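Local coordinates for type II secretion ATPase XpsE (PDB 2D28), which belongs to the bacterial type II secretion machinery and is represented by its N-terminal domain, which contains a compact alpha/beta module of the MshEN family, at residues Gly63-Val67 and Leu132-Leu136; Leu96-Gly100 and Glu145-Gly149; Leu108-Asp112 and Arg137-Leu143. The protein carries 1 engineered substitution. All blocks are in the same frame, centred on the assembly; numbering follows the deposited sequence.

Contact 1: Gly63-Val67 and Leu132-Leu136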
loop_
_atom_site.group_PDB
_atom_site.type_symbol
_atom_site.label_atom_id
_atom_site.label_comp_id
_atom_site.label_asym_id
_atom_site.label_seq_id
_atom_site.Cartn_x
_atom_site.Cartn_y
_atom_site.Cartn_z
ATOM N N GLY A 63 -3.246 12.086 -0.518
ATOM C CA GLY A 63 -4.124 12.673 0.474
ATOM C C GLY A 63 -4.806 11.664 1.371
ATOM O O GLY A 63 -5.873 11.903 1.877
ATOM N N LEU A 64 -4.172 10.502 1.566
ATOM C CA LEU A 64 -4.801 9.420 2.281
ATOM C C LEU A 64 -4.242 9.390 3.689
ATOM O O LEU A 64 -3.066 9.735 3.918
ATOM C CB LEU A 64 -4.465 8.069 1.608
ATOM C CG LEU A 64 -5.199 7.768 0.286
ATOM C CD1 LEU A 64 -4.543 6.610 -0.393
ATOM C CD2 LEU A 64 -6.691 7.591 0.428
ATOM N N PRO A 65 -5.043 8.881 4.604
ATOM C CA PRO A 65 -4.595 8.721 5.985
ATOM C C PRO A 65 -3.570 7.602 6.127
ATOM O O PRO A 65 -3.545 6.657 5.374
ATOM C CB PRO A 65 -5.880 8.370 6.728
ATOM C CG PRO A 65 -6.670 7.588 5.678
ATOM C CD PRO A 65 -6.414 8.373 4.425
ATOM N N LEU A 66 -2.759 7.735 7.154
ATOM C CA LEU A 66 -1.746 6.788 7.537
ATOM C C LEU A 66 -2.227 6.085 8.820
ATOM O O LEU A 66 -2.783 6.728 9.706
ATOM C CB LEU A 66 -0.415 7.483 7.819
ATOM C CG LEU A 66 0.326 8.069 6.639
ATOM C CD1 LEU A 66 1.254 9.192 7.045
ATOM C CD2 LEU A 66 1.097 7.006 5.946
ATOM N N VAL A 67 -2.075 4.750 8.860
ATOM C CA VAL A 67 -2.525 3.936 9.979
ATOM C C VAL A 67 -1.349 3.053 10.379
ATOM O O VAL A 67 -0.571 2.577 9.543
ATOM C CB VAL A 67 -3.779 3.105 9.645
ATOM C CG1 VAL A 67 -3.958 1.893 10.604
ATOM C CG2 VAL A 67 -5.000 3.961 9.598
ATOM N N LEU A 132 -9.382 3.677 1.869
ATOM C CA LEU A 132 -7.999 3.312 1.856
ATOM C C LEU A 132 -7.210 3.973 2.977
ATOM O O LEU A 132 -7.348 5.143 3.226
ATOM C CB LEU A 132 -7.351 3.668 0.526
ATOM C CG LEU A 132 -7.951 2.919 -0.695
ATOM C CD1 LEU A 132 -7.269 3.432 -1.972
ATOM C CD2 LEU A 132 -7.826 1.418 -0.450
ATOM N N HIS A 133 -6.376 3.178 3.655
ATOM C CA HIS A 133 -5.480 3.674 4.687
ATOM C C HIS A 133 -4.084 3.157 4.422
ATOM O O HIS A 133 -3.895 1.929 4.217
ATOM C CB HIS A 133 -5.932 3.130 6.034
ATOM C CG HIS A 133 -7.348 3.463 6.399
ATOM N ND1 HIS A 133 -8.366 2.548 6.354
ATOM C CD2 HIS A 133 -7.883 4.570 6.948
ATOM C CE1 HIS A 133 -9.496 3.126 6.750
ATOM N NE2 HIS A 133 -9.231 4.372 7.068
ATOM N N VAL A 134 -3.113 4.043 4.349
ATOM C CA VAL A 134 -1.758 3.635 3.984
ATOM C C VAL A 134 -1.062 3.078 5.261
ATOM O O VAL A 134 -1.172 3.622 6.387
ATOM C CB VAL A 134 -0.935 4.806 3.385
ATOM C CG1 VAL A 134 0.472 4.361 2.910
ATOM C CG2 VAL A 134 -1.756 5.587 2.290
ATOM N N GLY A 135 -0.382 1.987 5.080
ATOM C CA GLY A 135 0.415 1.353 6.132
ATOM C C GLY A 135 1.763 0.893 5.600
ATOM O O GLY A 135 1.996 0.702 4.393
ATOM N N LEU A 136 2.716 0.816 6.520
ATOM C CA LEU A 136 4.043 0.368 6.225
ATOM C C LEU A 136 3.889 -1.166 5.855
ATOM O O LEU A 136 3.074 -1.936 6.442
ATOM C CB LEU A 136 5.011 0.563 7.417
ATOM C CG LEU A 136 5.749 1.914 7.564
ATOM C CD1 LEU A 136 4.779 3.032 7.940
ATOM C CD2 LEU A 136 6.812 1.712 8.682
HETATM O O HOH W 1 1.829 1.711 9.228
#
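The imidazole ring of His133 is met obliquely by two aliphatic groups, Pro65 CG and Val67 CG2. Pro65 CG lies 3.5 Å from His133 CD2, and Val67 CG2 rests beside the root of the ring, 3.8 Å from His133 CB. Between these two residues the backbones join. Val134 N donates to Pro65 O at 2.8 Å, and Val67 N donates to Val134 O at 2.9 Å; each bond is nearly straight, with an N-H...O angle of 165°. Val134, bonded to both neighbours of Leu66, marks a parallel bridge, here a single one, and the end-to-end directions of the segments differ by 48°. The bridge adds 63-67 alongside strand 130-134, whose His133 also bonds Leu108 and Ile110 of strand 105-110. Val134 has CG1 anti to its nitrogen (chi1 -176°), which leaves CG2 beside that nitrogen and 3.7 Å from Leu64 CB. The Leu64 side chain crosses Val134 at about a right angle, and its CD2 reaches Leu132 CB at 4.0 Å. Leu66 instead runs side by side with Val134, its CD2 3.9 Å from Val134 CB, and continues onto Glu56 and Ala59 of helix 51-62. Past the bridge, a water accepts from Leu136 N, at the N-cap of helix 137-147, and probably donates to Val67 O, which also takes a hydrogen bond from Trp109 NE1.

Contact 2: Leu96-Gly100 and Glu145-Gly149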
loop_
_atom_site.group_PDB
_atom_site.type_symbol
_atom_site.label_atom_id
_atom_site.label_comp_id
_atom_site.label_asym_id
_atom_site.label_seq_id
_atom_site.Cartn_x
_atom_site.Cartn_y
_atom_site.Cartn_z
ATOM N N LEU A 96 -1.979 -5.963 1.332
ATOM C CA LEU A 96 -3.072 -5.097 1.762
ATOM C C LEU A 96 -3.999 -6.028 2.587
ATOM O O LEU A 96 -3.875 -7.260 2.523
ATOM C CB LEU A 96 -3.805 -4.560 0.560
ATOM C CG LEU A 96 -4.176 -5.469 -0.594
ATOM C CD1 LEU A 96 -5.445 -6.238 -0.302
ATOM C CD2 LEU A 96 -4.428 -4.662 -1.875
ATOM N N CYS A 97 -4.853 -5.452 3.387
ATOM C CA CYS A 97 -5.589 -6.185 4.423
ATOM C C CYS A 97 -6.877 -5.476 4.854
ATOM O O CYS A 97 -6.824 -4.336 5.262
ATOM C CB CYS A 97 -4.693 -6.371 5.655
ATOM S SG CYS A 97 -5.444 -7.622 6.799
ATOM N N PRO A 98 -8.043 -6.102 4.733
ATOM C CA PRO A 98 -9.240 -5.500 5.261
ATOM C C PRO A 98 -9.125 -5.417 6.797
ATOM O O PRO A 98 -8.754 -6.431 7.460
ATOM C CB PRO A 98 -10.327 -6.473 4.835
ATOM C CG PRO A 98 -9.728 -7.182 3.706
ATOM C CD PRO A 98 -8.316 -7.416 4.118
ATOM N N VAL A 99 -9.446 -4.259 7.356
ATOM C CA VAL A 99 -9.313 -4.045 8.820
ATOM C C VAL A 99 -10.585 -3.637 9.547
ATOM O O VAL A 99 -10.576 -3.516 10.798
ATOM C CB VAL A 99 -8.166 -3.098 9.196
ATOM C CG1 VAL A 99 -6.874 -3.712 8.784
ATOM C CG2 VAL A 99 -8.295 -1.698 8.548
ATOM N N GLY A 100 -11.662 -3.432 8.805
ATOM C CA GLY A 100 -12.916 -3.046 9.409
ATOM C C GLY A 100 -13.907 -2.657 8.344
ATOM O O GLY A 100 -13.541 -2.451 7.238
ATOM N N GLU A 145 -0.536 -12.048 8.901
ATOM C CA GLU A 145 -0.129 -13.327 9.485
ATOM C C GLU A 145 -0.701 -13.562 10.886
ATOM O O GLU A 145 -1.100 -14.701 11.231
ATOM C CB GLU A 145 1.390 -13.440 9.587
ATOM C CG GLU A 145 1.911 -14.838 9.975
ATOM C CD GLU A 145 1.263 -15.920 9.121
ATOM O OE1 GLU A 145 1.469 -15.899 7.888
ATOM O OE2 GLU A 145 0.491 -16.758 9.665
ATOM N N ARG A 146 -0.677 -12.517 11.703
ATOM C CA ARG A 146 -1.210 -12.550 13.039
ATOM C C ARG A 146 -2.688 -12.831 13.025
ATOM O O ARG A 146 -3.201 -13.681 13.767
ATOM C CB ARG A 146 -0.909 -11.209 13.709
ATOM C CG ARG A 146 -1.575 -10.995 15.011
ATOM C CD ARG A 146 -0.855 -9.935 15.792
ATOM N NE ARG A 146 -1.605 -8.705 15.814
ATOM C CZ ARG A 146 -1.266 -7.539 15.272
ATOM N NH1 ARG A 146 -0.128 -7.365 14.564
ATOM N NH2 ARG A 146 -2.102 -6.510 15.473
ATOM N N TRP A 147 -3.394 -12.156 12.140
ATOM C CA TRP A 147 -4.804 -12.331 12.072
ATOM C C TRP A 147 -5.167 -13.646 11.356
ATOM O O TRP A 147 -6.246 -14.198 11.653
ATOM C CB TRP A 147 -5.470 -11.155 11.379
ATOM C CG TRP A 147 -5.708 -9.999 12.243
ATOM C CD1 TRP A 147 -5.259 -9.799 13.544
ATOM C CD2 TRP A 147 -6.494 -8.866 11.915
ATOM N NE1 TRP A 147 -5.741 -8.610 14.021
ATOM C CE2 TRP A 147 -6.502 -8.014 13.037
ATOM C CE3 TRP A 147 -7.218 -8.479 10.772
ATOM C CZ2 TRP A 147 -7.184 -6.799 13.038
ATOM C CZ3 TRP A 147 -7.901 -7.307 10.777
ATOM C CH2 TRP A 147 -7.886 -6.462 11.903
ATOM N N TYR A 148 -4.297 -14.124 10.445
ATOM C CA TYR A 148 -4.574 -15.340 9.624
ATOM C C TYR A 148 -3.364 -16.251 9.496
ATOM O O TYR A 148 -2.290 -15.932 9.979
ATOM C CB TYR A 148 -5.168 -14.986 8.270
ATOM C CG TYR A 148 -6.238 -13.896 8.319
ATOM C CD1 TYR A 148 -7.433 -14.131 8.917
ATOM C CD2 TYR A 148 -6.055 -12.631 7.737
ATOM C CE1 TYR A 148 -8.430 -13.138 8.967
ATOM C CE2 TYR A 148 -7.024 -11.634 7.814
ATOM C CZ TYR A 148 -8.221 -11.908 8.419
ATOM O OH TYR A 148 -9.267 -11.013 8.547
ATOM N N GLY A 149 -3.531 -17.429 8.924
ATOM C CA GLY A 149 -2.446 -18.419 8.924
ATOM C C GLY A 149 -1.756 -18.752 10.253
ATOM O O GLY A 149 -2.388 -19.086 11.295
HETATM O O HOH W 2 -9.084 -9.016 7.071
#
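Cys97 supplies the sulfur contacts, placing SG near both Trp147 and Tyr148. The sulfur lies 5.4 Å from the centroid of the six-membered ring of Trp147 and 53° off its normal, an oblique sulfur-aromatic approach. The same SG sits at the edge of the Tyr148 ring, near its plane, 4.4 Å from Tyr148 CE2. The two aromatic side chains also touch one another, since Trp147 CB stands over the centre of one face of the Tyr148 ring.

The remaining direct contacts are van der Waals approaches to the rim of the indole. Pro98 O comes to within 3.5 Å of Trp147 CZ3, at the ring edge and near its plane. Val99 reaches the same carbon with its side chain, Val99 CG1 lying 4.2 Å from Trp147 CZ3, while its CA also approaches the edge. With CG anti to the carbonyl carbon (chi1 -82°), Trp147 extends its benzene half toward strand 96-102, and NE1 is hydrogen-bonded to Gly73 O. The last turn of helix 137-147 is thereby set against an outermost strand of the sheet.

Polar linkage across the contact runs through water. One molecule lies 2.6 Å from Pro98 O, to which it donates, and 2.5 Å from Tyr148 OH; it sits in the plane of the phenol ring. A bound cacodylate ion lies about 4 Å from the Tyr148 side chain.

No direct hydrogen bond joins the segments, and they bury just 153 Å² together. The chemistry therefore implies a light association, carried by a sulfur, a carbonyl oxygen and aliphatic carbon set against the two aromatic rings, in which a bridging water gives the carbonyl of Pro98 a polar partner that the indole rim cannot provide.

Contact 3: Leu108-Asp112 and Arg137-Leu143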
loop_
_atom_site.group_PDB
_atom_site.type_symbol
_atom_site.label_atom_id
_atom_site.label_comp_id
_atom_site.label_asym_id
_atom_site.label_seq_id
_atom_site.Cartn_x
_atom_site.Cartn_y
_atom_site.Cartn_z
ATOM N N LEU A 108 -9.516 -0.602 4.224
ATOM C CA LEU A 108 -8.435 -1.408 3.674
ATOM C C LEU A 108 -7.119 -0.744 3.926
ATOM O O LEU A 108 -6.836 0.353 3.417
ATOM C CB LEU A 108 -8.660 -1.607 2.174
ATOM C CG LEU A 108 -7.714 -2.572 1.472
ATOM C CD1 LEU A 108 -8.177 -3.962 1.837
ATOM C CD2 LEU A 108 -7.638 -2.417 -0.064
ATOM N N TRP A 109 -6.277 -1.444 4.655
ATOM C CA TRP A 109 -4.922 -1.048 4.895
ATOM C C TRP A 109 -4.070 -1.471 3.689
ATOM O O TRP A 109 -4.031 -2.681 3.337
ATOM C CB TRP A 109 -4.469 -1.761 6.160
ATOM C CG TRP A 109 -3.442 -1.120 6.974
ATOM C CD1 TRP A 109 -2.975 0.192 6.867
ATOM C CD2 TRP A 109 -2.689 -1.708 8.045
ATOM N NE1 TRP A 109 -2.016 0.415 7.808
ATOM C CE2 TRP A 109 -1.820 -0.729 8.536
ATOM C CE3 TRP A 109 -2.595 -2.997 8.577
ATOM C CZ2 TRP A 109 -0.910 -0.979 9.565
ATOM C CZ3 TRP A 109 -1.710 -3.223 9.622
ATOM C CH2 TRP A 109 -0.864 -2.227 10.077
ATOM N N ILE A 110 -3.333 -0.532 3.089
ATOM C CA ILE A 110 -2.706 -0.823 1.810
ATOM C C ILE A 110 -1.312 -0.256 1.753
ATOM O O ILE A 110 -1.082 0.929 2.213
ATOM C CB ILE A 110 -3.656 -0.290 0.652
ATOM C CG1 ILE A 110 -3.124 -0.595 -0.719
ATOM C CG2 ILE A 110 -3.886 1.227 0.831
ATOM C CD1 ILE A 110 -4.105 -0.483 -1.811
ATOM N N ALA A 111 -0.365 -1.058 1.267
ATOM C CA ALA A 111 1.039 -0.604 1.123
ATOM C C ALA A 111 1.298 0.286 -0.071
ATOM O O ALA A 111 2.114 1.265 0.013
ATOM C CB ALA A 111 2.056 -1.786 1.164
ATOM N N ASP A 112 0.609 -0.052 -1.168
ATOM C CA ASP A 112 0.820 0.547 -2.467
ATOM C C ASP A 112 -0.469 1.155 -3.018
ATOM O O ASP A 112 -1.028 0.685 -3.993
ATOM C CB ASP A 112 1.417 -0.452 -3.438
ATOM C CG ASP A 112 2.749 -1.029 -2.971
ATOM O OD1 ASP A 112 3.598 -0.305 -2.361
ATOM O OD2 ASP A 112 3.036 -2.211 -3.203
ATOM N N ARG A 137 4.558 -1.494 4.779
ATOM C CA ARG A 137 4.473 -2.787 4.155
ATOM C C ARG A 137 4.590 -3.925 5.178
ATOM O O ARG A 137 3.786 -4.863 5.178
ATOM C CB ARG A 137 5.553 -2.916 3.088
ATOM C CG ARG A 137 5.375 -4.179 2.135
ATOM C CD ARG A 137 6.450 -4.267 1.023
ATOM N NE ARG A 137 6.461 -2.969 0.357
ATOM C CZ ARG A 137 5.571 -2.583 -0.538
ATOM N NH1 ARG A 137 5.598 -1.337 -0.918
ATOM N NH2 ARG A 137 4.692 -3.448 -1.070
ATOM N N SER A 138 5.613 -3.878 6.020
ATOM C CA SER A 138 5.879 -5.013 6.894
ATOM C C SER A 138 4.880 -5.055 7.997
ATOM O O SER A 138 4.629 -6.132 8.602
ATOM C CB SER A 138 7.295 -4.870 7.495
ATOM O OG SER A 138 8.190 -5.047 6.398
ATOM N N GLU A 139 4.342 -3.887 8.378
ATOM C CA GLU A 139 3.298 -3.855 9.395
ATOM C C GLU A 139 2.013 -4.528 8.915
ATOM O O GLU A 139 1.327 -5.207 9.683
ATOM C CB GLU A 139 3.008 -2.420 9.849
ATOM C CG GLU A 139 4.209 -1.825 10.568
ATOM C CD GLU A 139 3.995 -0.389 11.041
ATOM O OE1 GLU A 139 2.864 0.064 11.111
ATOM O OE2 GLU A 139 5.016 0.224 11.351
ATOM N N ILE A 140 1.649 -4.264 7.670
ATOM C CA ILE A 140 0.529 -4.945 7.009
ATOM C C ILE A 140 0.807 -6.454 6.936
ATOM O O ILE A 140 -0.071 -7.268 7.271
ATOM C CB ILE A 140 0.298 -4.360 5.596
ATOM C CG1 ILE A 140 -0.147 -2.917 5.711
ATOM C CG2 ILE A 140 -0.728 -5.193 4.826
ATOM C CD1 ILE A 140 -0.310 -2.199 4.424
ATOM N N ASP A 141 2.003 -6.830 6.487
ATOM C CA ASP A 141 2.336 -8.272 6.403
ATOM C C ASP A 141 2.201 -8.985 7.744
ATOM O O ASP A 141 1.627 -10.051 7.816
ATOM C CB ASP A 141 3.743 -8.438 5.910
ATOM C CG ASP A 141 3.876 -8.020 4.489
ATOM O OD1 ASP A 141 2.865 -7.858 3.743
ATOM O OD2 ASP A 141 4.981 -7.801 4.048
ATOM N N ASP A 142 2.663 -8.310 8.795
ATOM C CA ASP A 142 2.636 -8.832 10.153
ATOM C C ASP A 142 1.206 -9.032 10.608
ATOM O O ASP A 142 0.838 -10.086 11.125
ATOM C CB ASP A 142 3.339 -7.849 11.099
ATOM C CG ASP A 142 4.850 -7.930 11.042
ATOM O OD1 ASP A 142 5.453 -8.757 10.342
ATOM O OD2 ASP A 142 5.528 -7.131 11.657
ATOM N N LEU A 143 0.340 -8.052 10.359
ATOM C CA LEU A 143 -1.061 -8.156 10.736
ATOM C C LEU A 143 -1.737 -9.286 9.958
ATOM O O LEU A 143 -2.561 -10.064 10.536
ATOM C CB LEU A 143 -1.852 -6.866 10.454
ATOM C CG LEU A 143 -3.313 -6.939 10.883
ATOM C CD1 LEU A 143 -3.372 -6.718 12.355
ATOM C CD2 LEU A 143 -4.127 -5.931 10.158
#
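Strand 108-110 and helix 137-143 approach to 9.0 Å between axes, with their directions 133° apart, and Trp109 and Ile140 face each other with CA atoms 7.0 Å apart. The indole of Trp109 reaches out to the helix and meets Glu139, Ile140 and Leu143. Ile140 CG1 stands over one of its faces, 3.9 Å from the centroid of the six-membered ring and only 19° off the normal, which meets the geometry of a CH-pi contact. Leu143 occupies the ring edge instead, with CD2 3.7 Å from Trp109 CE3 and CB in the ring plane. Farther round the rim, CH2 of the indole touches CB of Glu139. The Trp109 NE1 proton goes to Val67 O, a bond that ties the pyrrole nitrogen to the loop after helix 51-62.

Side chains alternate along the strand: Trp109 turns to helix 137-147, whereas Leu108 and Ile110 pack on helix 116-126. That second helix belongs to the beta-alpha-beta crossover linking the parallel neighbours 105-110 and 130-134, so the sheet is covered by helices on both faces. Ile140 also touches the backbone where the strand ends, its CD1 3.4 Å from Ala111 N.

Arg137 bends at its third torsion and brings its guanidinium end-on to Asp112. NH1 donates to Asp112 OD1 at 2.7 Å and NH2 to Asp112 OD2 at 3.0 Å, a bidentate salt bridge that engages both oxygens on their syn sides. The two planes are 33° apart, yet the oxygens stay close to the guanidinium plane. Ala111 CB lies over one guanidinium face, 3.8 Å from Arg137 NH2. Asp112 OD1 has a second partner in His54 NE2 of helix 51-62.

How the contacts relate
From the N terminus, the chain leaves helix 51-62 and opens contact 1 at 63-67, then contact 2 at 96-100 and contact 3 at 108-112. Contact 1 closes first, at 132-136; contact 3 follows at 137-143 and contact 2 at 145-149. Contact 3 is thus nested inside the loop of contact 2, and contact 1 crosses both. All three meet on one three-stranded sheet: contact 1 borders strand 130-134, contact 3 covers the central strand 105-110, and contact 2 reaches strand 96-102. Helix 137-147 serves contacts 2 and 3, whose centres lie 9 Å apart, while contacts 1 and 2 do not touch.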